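Local coordinates for actin-binding protein, cofilin/tropomyosin family protein, putative (Entamoeba histolytica, PDB 4LIZ), which binds actin filaments and stabilises them, and may thereby support phagocytosis and pseudopod formation, at residues E15-F29 with V40-A54. Sequence-based numbering, arbitrary orientation.
Sequences EVIDDKNEEVEFVVF and VDAKGKGGLEEVKAA. With NA (sodium ion), chain C.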
ATOM      1  N   GLU A  15      -5.145  12.094  -0.400  1.00 11.35           N
ATOM      2  CA  GLU A  15      -3.979  12.881  -0.762  1.00 11.28           C
ATOM      3  C   GLU A  15      -3.209  12.284  -1.952  1.00 12.12           C
ATOM      4  O   GLU A  15      -2.729  12.946  -2.845  1.00 13.55           O
ATOM      5  CB  GLU A  15      -3.085  13.150   0.425  1.00 12.13           C
ATOM      6  CG  GLU A  15      -3.728  13.975   1.522  1.00 12.31           C
ATOM      7  CD  GLU A  15      -2.723  14.337   2.545  1.00 15.20           C
ATOM      8  OE1 GLU A  15      -2.465  13.587   3.479  1.00 13.95           O
ATOM      9  OE2 GLU A  15      -2.184  15.456   2.445  1.00 19.08           O
ATOM     10  N   VAL A  16      -2.975  10.934  -1.859  1.00 11.88           N
ATOM     11  CA  VAL A  16      -2.311  10.253  -2.969  1.00 11.59           C
ATOM     12  C   VAL A  16      -3.072  10.385  -4.281  1.00 12.84           C
ATOM     13  O   VAL A  16      -2.460  10.765  -5.254  1.00 14.62           O
ATOM     14  CB  VAL A  16      -2.059   8.765  -2.576  1.00 11.27           C
ATOM     15  CG1 VAL A  16      -1.621   8.000  -3.810  1.00 11.89           C
ATOM     16  CG2 VAL A  16      -1.106   8.547  -1.440  1.00 11.43           C
ATOM     17  N   ILE A  17      -4.358  10.149  -4.244  1.00 13.42           N
ATOM     18  CA  ILE A  17      -5.189  10.239  -5.406  1.00 14.08           C
ATOM     19  C   ILE A  17      -5.239  11.660  -5.996  1.00 13.83           C
ATOM     20  O   ILE A  17      -5.269  11.805  -7.159  1.00 16.34           O
ATOM     21  CB  ILE A  17      -6.580   9.697  -5.135  1.00 14.80           C
ATOM     22  CG1 ILE A  17      -6.507   8.221  -4.791  1.00 15.04           C
ATOM     23  CG2 ILE A  17      -7.461   9.857  -6.349  1.00 16.42           C
ATOM     24  CD1 ILE A  17      -7.788   7.684  -4.270  1.00 15.98           C
ATOM     25  N   ASP A  18      -5.224  12.663  -5.142  1.00 13.90           N
ATOM     26  CA  ASP A  18      -5.391  14.033  -5.585  1.00 14.80           C
ATOM     27  C   ASP A  18      -4.197  14.452  -6.407  1.00 13.29           C
ATOM     28  O   ASP A  18      -3.158  14.640  -5.929  1.00 14.06           O
ATOM     29  CB  ASP A  18      -5.504  14.902  -4.324  1.00 13.20           C
ATOM     30  CG  ASP A  18      -5.811  16.360  -4.598  1.00 14.86           C
ATOM     31  OD1 ASP A  18      -5.925  16.764  -5.718  1.00 15.85           O
ATOM     32  OD2 ASP A  18      -5.915  17.034  -3.598  1.00 15.54           O
ATOM     33  N   ASP A  19      -4.453  14.653  -7.685  1.00 16.44           N
ATOM     34  CA  ASP A  19      -3.452  15.069  -8.629  1.00 17.40           C
ATOM     35  C   ASP A  19      -2.891  16.439  -8.275  1.00 17.11           C
ATOM     36  O   ASP A  19      -1.814  16.744  -8.626  1.00 19.54           O
ATOM     37  CB  ASP A  19      -4.028  15.188 -10.052  1.00 18.02           C
ATOM     38  CG  ASP A  19      -4.308  13.859 -10.707  1.00 26.16           C
ATOM     39  OD1 ASP A  19      -3.867  12.831 -10.247  1.00 22.34           O
ATOM     40  OD2 ASP A  19      -5.011  13.914 -11.720  1.00 28.67           O
ATOM     41  N   LYS A  20      -3.719  17.270  -7.656  1.00 18.04           N
ATOM     42  CA  LYS A  20      -3.332  18.567  -7.257  1.00 17.10           C
ATOM     43  C   LYS A  20      -2.669  18.662  -5.951  1.00 18.85           C
ATOM     44  O   LYS A  20      -2.299  19.752  -5.522  1.00 21.04           O
ATOM     45  CB  LYS A  20      -4.587  19.492  -7.322  1.00 18.97           C
ATOM     46  CG  LYS A  20      -5.493  19.457  -8.469  1.00 27.88           C
ATOM     47  CD  LYS A  20      -4.837  20.178  -9.584  1.00 31.41           C
ATOM     48  CE  LYS A  20      -5.812  20.229 -10.739  1.00 30.31           C
ATOM     49  NZ  LYS A  20      -5.059  20.464 -11.958  1.00 38.54           N
ATOM     50  N   ASN A  21      -2.504  17.564  -5.184  1.00 16.47           N
ATOM     51  CA  ASN A  21      -1.734  17.513  -3.991  1.00 14.47           C
ATOM     52  C   ASN A  21      -0.481  16.800  -4.425  1.00 16.24           C
ATOM     53  O   ASN A  21      -0.320  15.563  -4.205  1.00 15.99           O
ATOM     54  CB  ASN A  21      -2.468  16.774  -2.879  1.00 15.12           C
ATOM     55  CG  ASN A  21      -1.699  16.763  -1.594  1.00 14.93           C
ATOM     56  OD1 ASN A  21      -0.484  17.089  -1.548  1.00 17.29           O
ATOM     57  ND2 ASN A  21      -2.378  16.413  -0.463  1.00 13.68           N
ATOM     58  N   GLU A  22       0.471  17.549  -4.966  1.00 18.44           N
ATOM     59  CA  GLU A  22       1.715  17.010  -5.428  1.00 18.65           C
ATOM     60  C   GLU A  22       2.703  16.657  -4.360  1.00 18.61           C
ATOM     61  O   GLU A  22       3.647  15.962  -4.664  1.00 20.96           O
ATOM     62  CB  GLU A  22       2.301  18.034  -6.455  1.00 24.62           C
ATOM     63  CG  GLU A  22       1.423  18.175  -7.664  1.00 29.93           C
ATOM     64  CD  GLU A  22       2.119  19.009  -8.752  1.00 43.66           C
ATOM     65  OE1 GLU A  22       2.901  19.907  -8.426  1.00 43.96           O
ATOM     66  OE2 GLU A  22       1.864  18.736  -9.921  1.00 52.17           O
ATOM     67  N   GLU A  23       2.474  17.031  -3.123  1.00 17.46           N
ATOM     68  CA  GLU A  23       3.320  16.733  -1.983  1.00 18.98           C
ATOM     69  C   GLU A  23       3.116  15.309  -1.426  1.00 17.51           C
ATOM     70  O   GLU A  23       3.889  14.900  -0.573  1.00 19.27           O
ATOM     71  CB  GLU A  23       3.092  17.762  -0.872  1.00 24.78           C
ATOM     72  CG  GLU A  23       3.370  19.226  -1.339  1.00 28.57           C
ATOM     73  CD  GLU A  23       4.741  19.377  -1.919  1.00 33.04           C
ATOM     74  OE1 GLU A  23       5.715  19.155  -1.186  1.00 40.38           O
ATOM     75  OE2 GLU A  23       4.884  19.691  -3.150  1.00 45.40           O
ATOM     76  N   VAL A  24       2.035  14.675  -1.863  1.00 14.48           N
ATOM     77  CA  VAL A  24       1.786  13.323  -1.345  1.00 12.56           C
ATOM     78  C   VAL A  24       1.516  12.423  -2.529  1.00 13.28           C
ATOM     79  O   VAL A  24       0.531  12.515  -3.231  1.00 13.54           O
ATOM     80  CB  VAL A  24       0.599  13.254  -0.372  1.00 12.81           C
ATOM     81  CG1 VAL A  24       0.313  11.836   0.085  1.00 14.21           C
ATOM     82  CG2 VAL A  24       0.795  14.184   0.849  1.00 15.30           C
ATOM     83  N   GLU A  25       2.400  11.436  -2.722  1.00 12.27           N
ATOM     84  CA  GLU A  25       2.358  10.458  -3.821  1.00 12.54           C
ATOM     85  C   GLU A  25       2.338   9.015  -3.230  1.00 12.29           C
ATOM     86  O   GLU A  25       2.047   8.094  -3.985  1.00 12.43           O
ATOM     87  CB  GLU A  25       3.549  10.648  -4.726  1.00 15.03           C
ATOM     88  CG  GLU A  25       3.506  12.038  -5.401  1.00 16.08           C
ATOM     89  CD  GLU A  25       4.753  12.250  -6.196  1.00 19.54           C
ATOM     90  OE1 GLU A  25       5.861  11.844  -5.851  1.00 19.93           O
ATOM     91  OE2 GLU A  25       4.613  12.990  -7.247  1.00 25.54           O
ATOM     92  N   PHE A  26       2.721   8.806  -2.009  1.00 12.18           N
ATOM     93  CA  PHE A  26       2.655   7.505  -1.334  1.00 10.84           C
ATOM     94  C   PHE A  26       2.339   7.634   0.102  1.00 13.38           C
ATOM     95  O   PHE A  26       2.608   8.680   0.741  1.00 12.13           O
ATOM     96  CB  PHE A  26       4.053   6.773  -1.477  1.00 11.62           C
ATOM     97  CG  PHE A  26       5.093   7.153  -0.470  1.00 11.73           C
ATOM     98  CD1 PHE A  26       5.872   8.243  -0.716  1.00 12.59           C
ATOM     99  CD2 PHE A  26       5.259   6.496   0.702  1.00 12.89           C
ATOM    100  CE1 PHE A  26       6.807   8.657   0.225  1.00 13.01           C
ATOM    101  CE2 PHE A  26       6.169   6.863   1.645  1.00 13.66           C
ATOM    102  CZ  PHE A  26       6.905   8.028   1.412  1.00 13.28           C
ATOM    103  N   VAL A  27       1.812   6.572   0.712  1.00 11.20           N
ATOM    104  CA  VAL A  27       1.646   6.421   2.110  1.00 10.93           C
ATOM    105  C   VAL A  27       1.911   5.018   2.564  1.00 11.16           C
ATOM    106  O   VAL A  27       1.606   4.086   1.769  1.00 11.57           O
ATOM    107  CB  VAL A  27       0.285   6.927   2.627  1.00 11.23           C
ATOM    108  CG1 VAL A  27      -0.863   6.171   1.921  1.00 12.28           C
ATOM    109  CG2 VAL A  27       0.105   6.869   4.124  1.00 11.32           C
ATOM    110  N   VAL A  28       2.531   4.870   3.715  1.00 10.38           N
ATOM    111  CA  VAL A  28       2.719   3.567   4.387  1.00 11.31           C
ATOM    112  C   VAL A  28       2.051   3.627   5.707  1.00 11.48           C
ATOM    113  O   VAL A  28       2.309   4.586   6.475  1.00 12.20           O
ATOM    114  CB  VAL A  28       4.208   3.202   4.475  1.00 11.48           C
ATOM    115  CG1 VAL A  28       4.379   1.862   5.207  1.00 12.32           C
ATOM    116  CG2 VAL A  28       4.876   3.166   3.140  1.00 13.02           C
ATOM    117  N   PHE A  29       1.180   2.646   6.036  1.00 11.07           N
ATOM    118  CA  PHE A  29       0.544   2.525   7.279  1.00 10.79           C
ATOM    119  C   PHE A  29       1.104   1.412   8.126  1.00 13.12           C
ATOM    120  O   PHE A  29       1.418   0.317   7.591  1.00 13.55           O
ATOM    121  CB  PHE A  29      -0.976   2.210   7.125  1.00 11.28           C
ATOM    122  CG  PHE A  29      -1.760   3.241   6.319  1.00 11.26           C
ATOM    123  CD1 PHE A  29      -2.127   4.444   6.957  1.00 12.67           C
ATOM    124  CD2 PHE A  29      -2.093   3.071   4.992  1.00 11.75           C
ATOM    125  CE1 PHE A  29      -2.838   5.369   6.228  1.00 12.60           C
ATOM    126  CE2 PHE A  29      -2.822   4.053   4.318  1.00 12.50           C
ATOM    127  CZ  PHE A  29      -3.161   5.196   4.957  1.00 13.11           C
ATOM    128  N   VAL A  40      -0.130   6.338  10.318  1.00 14.77           N
ATOM    129  CA  VAL A  40       0.796   6.629   9.239  1.00 14.37           C
ATOM    130  C   VAL A  40       2.247   6.423   9.672  1.00 15.19           C
ATOM    131  O   VAL A  40       2.700   7.057  10.587  1.00 17.43           O
ATOM    132  CB  VAL A  40       0.648   8.083   8.761  1.00 14.13           C
ATOM    133  CG1 VAL A  40       1.744   8.446   7.795  1.00 14.89           C
ATOM    134  CG2 VAL A  40      -0.688   8.249   8.115  1.00 14.94           C
ATOM    135  N   ASP A  41       2.931   5.508   9.003  1.00 13.90           N
ATOM    136  CA  ASP A  41       4.367   5.343   9.162  1.00 14.52           C
ATOM    137  C   ASP A  41       5.203   6.280   8.306  1.00 15.16           C
ATOM    138  O   ASP A  41       6.190   6.752   8.720  1.00 17.67           O
ATOM    139  CB  ASP A  41       4.784   3.888   8.861  1.00 13.44           C
ATOM    140  CG  ASP A  41       4.392   2.905   9.949  1.00 15.08           C
ATOM    141  OD1 ASP A  41       3.978   3.298  11.012  1.00 17.35           O
ATOM    142  OD2 ASP A  41       4.512   1.723   9.664  1.00 16.25           O
ATOM    143  N   ALA A  42       4.784   6.509   7.088  1.00 12.35           N
ATOM    144  CA  ALA A  42       5.462   7.413   6.203  1.00 11.95           C
ATOM    145  C   ALA A  42       4.482   8.001   5.152  1.00 13.74           C
ATOM    146  O   ALA A  42       3.561   7.360   4.791  1.00 12.76           O
ATOM    147  CB  ALA A  42       6.585   6.686   5.510  1.00 13.04           C
ATOM    148  N   LYS A  43       4.737   9.208   4.666  1.00 12.08           N
ATOM    149  CA  LYS A  43       3.912   9.828   3.717  1.00 12.10           C
ATOM    150  C   LYS A  43       4.676  10.926   3.064  1.00 12.96           C
ATOM    151  O   LYS A  43       5.425  11.634   3.758  1.00 14.59           O
ATOM    152  CB  LYS A  43       2.692  10.382   4.417  1.00 13.92           C
ATOM    153  CG  LYS A  43       1.671  10.879   3.433  1.00 14.27           C
ATOM    154  CD  LYS A  43       0.432  11.455   4.145  1.00 15.82           C
ATOM    155  CE  LYS A  43       0.657  12.832   4.889  1.00 15.43           C
ATOM    156  NZ  LYS A  43      -0.596  13.388   5.505  1.00 14.39           N
ATOM    157  N   GLY A  44       4.601  10.997   1.753  1.00 12.53           N
ATOM    158  CA  GLY A  44       5.341  12.040   1.024  1.00 13.50           C
ATOM    159  C   GLY A  44       5.435  11.857  -0.416  1.00 14.35           C
ATOM    160  O   GLY A  44       4.592  11.179  -1.061  1.00 14.18           O
ATOM    161  N   LYS A  45       6.440  12.488  -1.036  1.00 15.45           N
ATOM    162  CA  LYS A  45       6.708  12.380  -2.408  1.00 16.16           C
ATOM    163  C   LYS A  45       7.499  11.107  -2.687  1.00 15.13           C
ATOM    164  O   LYS A  45       8.339  10.776  -1.840  1.00 17.09           O
ATOM    165  CB  LYS A  45       7.500  13.637  -2.908  1.00 20.14           C
ATOM    166  CG  LYS A  45       6.567  14.810  -3.116  1.00 25.08           C
ATOM    167  CD  LYS A  45       7.327  15.939  -3.837  1.00 29.18           C
ATOM    168  CE  LYS A  45       7.294  15.751  -5.372  1.00 35.98           C
ATOM    169  NZ  LYS A  45       5.989  15.798  -6.161  1.00 37.02           N
ATOM    170  N   GLY A  46       7.235  10.469  -3.796  1.00 16.04           N
ATOM    171  CA  GLY A  46       7.964   9.243  -4.086  1.00 15.06           C
ATOM    172  C   GLY A  46       6.998   8.170  -4.532  1.00 14.69           C
ATOM    173  O   GLY A  46       5.840   8.388  -4.843  1.00 17.91           O
ATOM    174  N   GLY A  47       7.545   7.016  -4.596  1.00 15.51           N
ATOM    175  CA  GLY A  47       6.850   5.836  -5.136  1.00 15.63           C
ATOM    176  C   GLY A  47       7.395   4.584  -4.420  1.00 12.75           C
ATOM    177  O   GLY A  47       7.639   4.540  -3.273  1.00 13.75           O
ATOM    178  N   LEU A  48       7.532   3.557  -5.282  1.00 15.77           N
ATOM    179  CA  LEU A  48       7.950   2.251  -4.776  1.00 14.93           C
ATOM    180  C   LEU A  48       9.204   2.235  -3.875  1.00 13.02           C
ATOM    181  O   LEU A  48       9.263   1.608  -2.819  1.00 13.48           O
ATOM    182  CB  LEU A  48       8.071   1.218  -5.900  1.00 14.21           C
ATOM    183  CG  LEU A  48       8.408  -0.177  -5.392  1.00 14.46           C
ATOM    184  CD1 LEU A  48       7.247  -0.770  -4.612  1.00 14.83           C
ATOM    185  CD2 LEU A  48       8.789  -1.065  -6.610  1.00 17.61           C
ATOM    186  N   GLU A  49      10.268   2.919  -4.320  1.00 15.21           N
ATOM    187  CA  GLU A  49      11.459   2.885  -3.517  0.50 16.07           C
ATOM    188  C   GLU A  49      11.263   3.482  -2.111  1.00 14.22           C
ATOM    189  O   GLU A  49      11.764   3.016  -1.162  1.00 15.41           O
ATOM    190  CB  GLU A  49      12.729   3.349  -4.288  0.50 20.10           C
ATOM    191  CG  GLU A  49      12.846   2.621  -5.667  0.50 20.77           C
ATOM    192  CD  GLU A  49      12.833   1.037  -5.653  0.50 23.47           C
ATOM    193  OE1 GLU A  49      13.317   0.376  -4.723  0.50 20.00           O
ATOM    194  OE2 GLU A  49      12.256   0.460  -6.623  0.50 24.58           O
ATOM    195  N   GLU A  50      10.521   4.568  -2.065  1.00 14.59           N
ATOM    196  CA  GLU A  50      10.195   5.198  -0.800  1.00 13.35           C
ATOM    197  C   GLU A  50       9.326   4.304   0.116  1.00 12.61           C
ATOM    198  O   GLU A  50       9.518   4.224   1.285  1.00 13.95           O
ATOM    199  CB  GLU A  50       9.512   6.533  -1.034  1.00 14.63           C
ATOM    200  CG  GLU A  50      10.429   7.644  -1.494  1.00 15.95           C
ATOM    201  CD  GLU A  50      10.929   7.511  -2.927  1.00 17.80           C
ATOM    202  OE1 GLU A  50      10.316   6.926  -3.781  1.00 17.25           O
ATOM    203  OE2 GLU A  50      12.001   8.031  -3.202  1.00 28.53           O
ATOM    204  N   VAL A  51       8.382   3.624  -0.497  1.00 12.97           N
ATOM    205  CA  VAL A  51       7.591   2.678   0.232  1.00 12.15           C
ATOM    206  C   VAL A  51       8.484   1.567   0.793  1.00 11.65           C
ATOM    207  O   VAL A  51       8.405   1.237   1.911  1.00 12.66           O
ATOM    208  CB  VAL A  51       6.519   2.080  -0.728  1.00 11.96           C
ATOM    209  CG1 VAL A  51       5.901   0.780  -0.229  1.00 12.28           C
ATOM    210  CG2 VAL A  51       5.445   3.091  -1.056  1.00 12.60           C
ATOM    211  N   LYS A  52       9.360   1.049  -0.050  1.00 13.10           N
ATOM    212  CA  LYS A  52      10.185  -0.079   0.349  1.00 13.33           C
ATOM    213  C   LYS A  52      11.067   0.324   1.508  1.00 13.84           C
ATOM    214  O   LYS A  52      11.229  -0.423   2.388  1.00 15.77           O
ATOM    215  CB  LYS A  52      10.995  -0.638  -0.825  1.00 13.07           C
ATOM    216  CG  LYS A  52      10.188  -1.486  -1.782  1.00 13.89           C
ATOM    217  CD  LYS A  52      10.938  -1.830  -3.052  1.00 16.13           C
ATOM    218  CE  LYS A  52      12.038  -2.832  -2.807  1.00 19.34           C
ATOM    219  NZ  LYS A  52      12.637  -3.104  -4.129  1.00 27.78           N
ATOM    220  N   ALA A  53      11.582   1.547   1.475  1.00 12.99           N
ATOM    221  CA  ALA A  53      12.368   2.003   2.576  1.00 14.69           C
ATOM    222  C   ALA A  53      11.735   2.060   3.917  1.00 14.50           C
ATOM    223  O   ALA A  53      12.353   1.988   4.974  1.00 17.80           O
ATOM    224  CB  ALA A  53      12.935   3.391   2.232  1.00 16.74           C
ATOM    225  N   ALA A  54      10.402   2.211   3.905  1.00 12.98           N
ATOM    226  CA  ALA A  54       9.587   2.247   5.079  1.00 13.06           C
ATOM    227  C   ALA A  54       9.045   0.905   5.601  1.00 12.42           C
ATOM    228  O   ALA A  54       8.542   0.874   6.727  1.00 14.53           O
ATOM    229  CB  ALA A  54       8.389   3.229   4.888  1.00 14.24           C
TER
HETATM  230 NA    NA C 202      -1.267  13.431  -4.559  1.00 14.50          NA
HETATM  231  O   HOH W   1      -0.131  16.417   3.891  1.00 22.43           O
HETATM  232  O   HOH W   2       6.066  18.603  -5.349  1.00 47.45           O
HETATM  233  O   HOH W   3      -0.284  13.547  -6.708  1.00 21.31           O
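F26 holds CG between its backbone N and carbonyl carbon (chi1 84°), which lays its ring against E50 and V51 of helix 48-54. K43 points CG anti to its own N (chi1 -172°), and a bend at chi3 turns NZ to E15. F26 and K43 lie on the first beta hairpin of the ADF/cofilin fold, in which strand 37-44 forms the sheet edge beside strand 26-32. E50 CB makes a CH-pi contact over one face of the F26 ring, 3.9 Å from the centroid, and the backbone at K43 CA and G44 N covers the opposite face. A42 CB meets the ring edge. On the same side of the sheet, V28 CG2 packs on A54 CB at 3.9 Å.

Two classic beta bulges interrupt the pairing. E25 N and F26 N share G44 O, while D41 N and A42 N approach V28 O from one face of its plane. E25 OE1 receives G46 N on its anti lone pair (2.8 Å), tying the loop before helix 48-54 to the residue just ahead of strand 26-32. K45 NZ donates to E22 O at 2.8 Å and makes a salt bridge to E25 OE2 whose hydrogen bond is weak (3.3 Å).

A sodium ion links the end of helix 10-17 to the following loop through the carbonyls of E15, D18, N21 and V24, plus a water. The E15 side chain faces the hairpin instead: its OE1 takes K43 NZ on the syn lone pair at 2.8 Å.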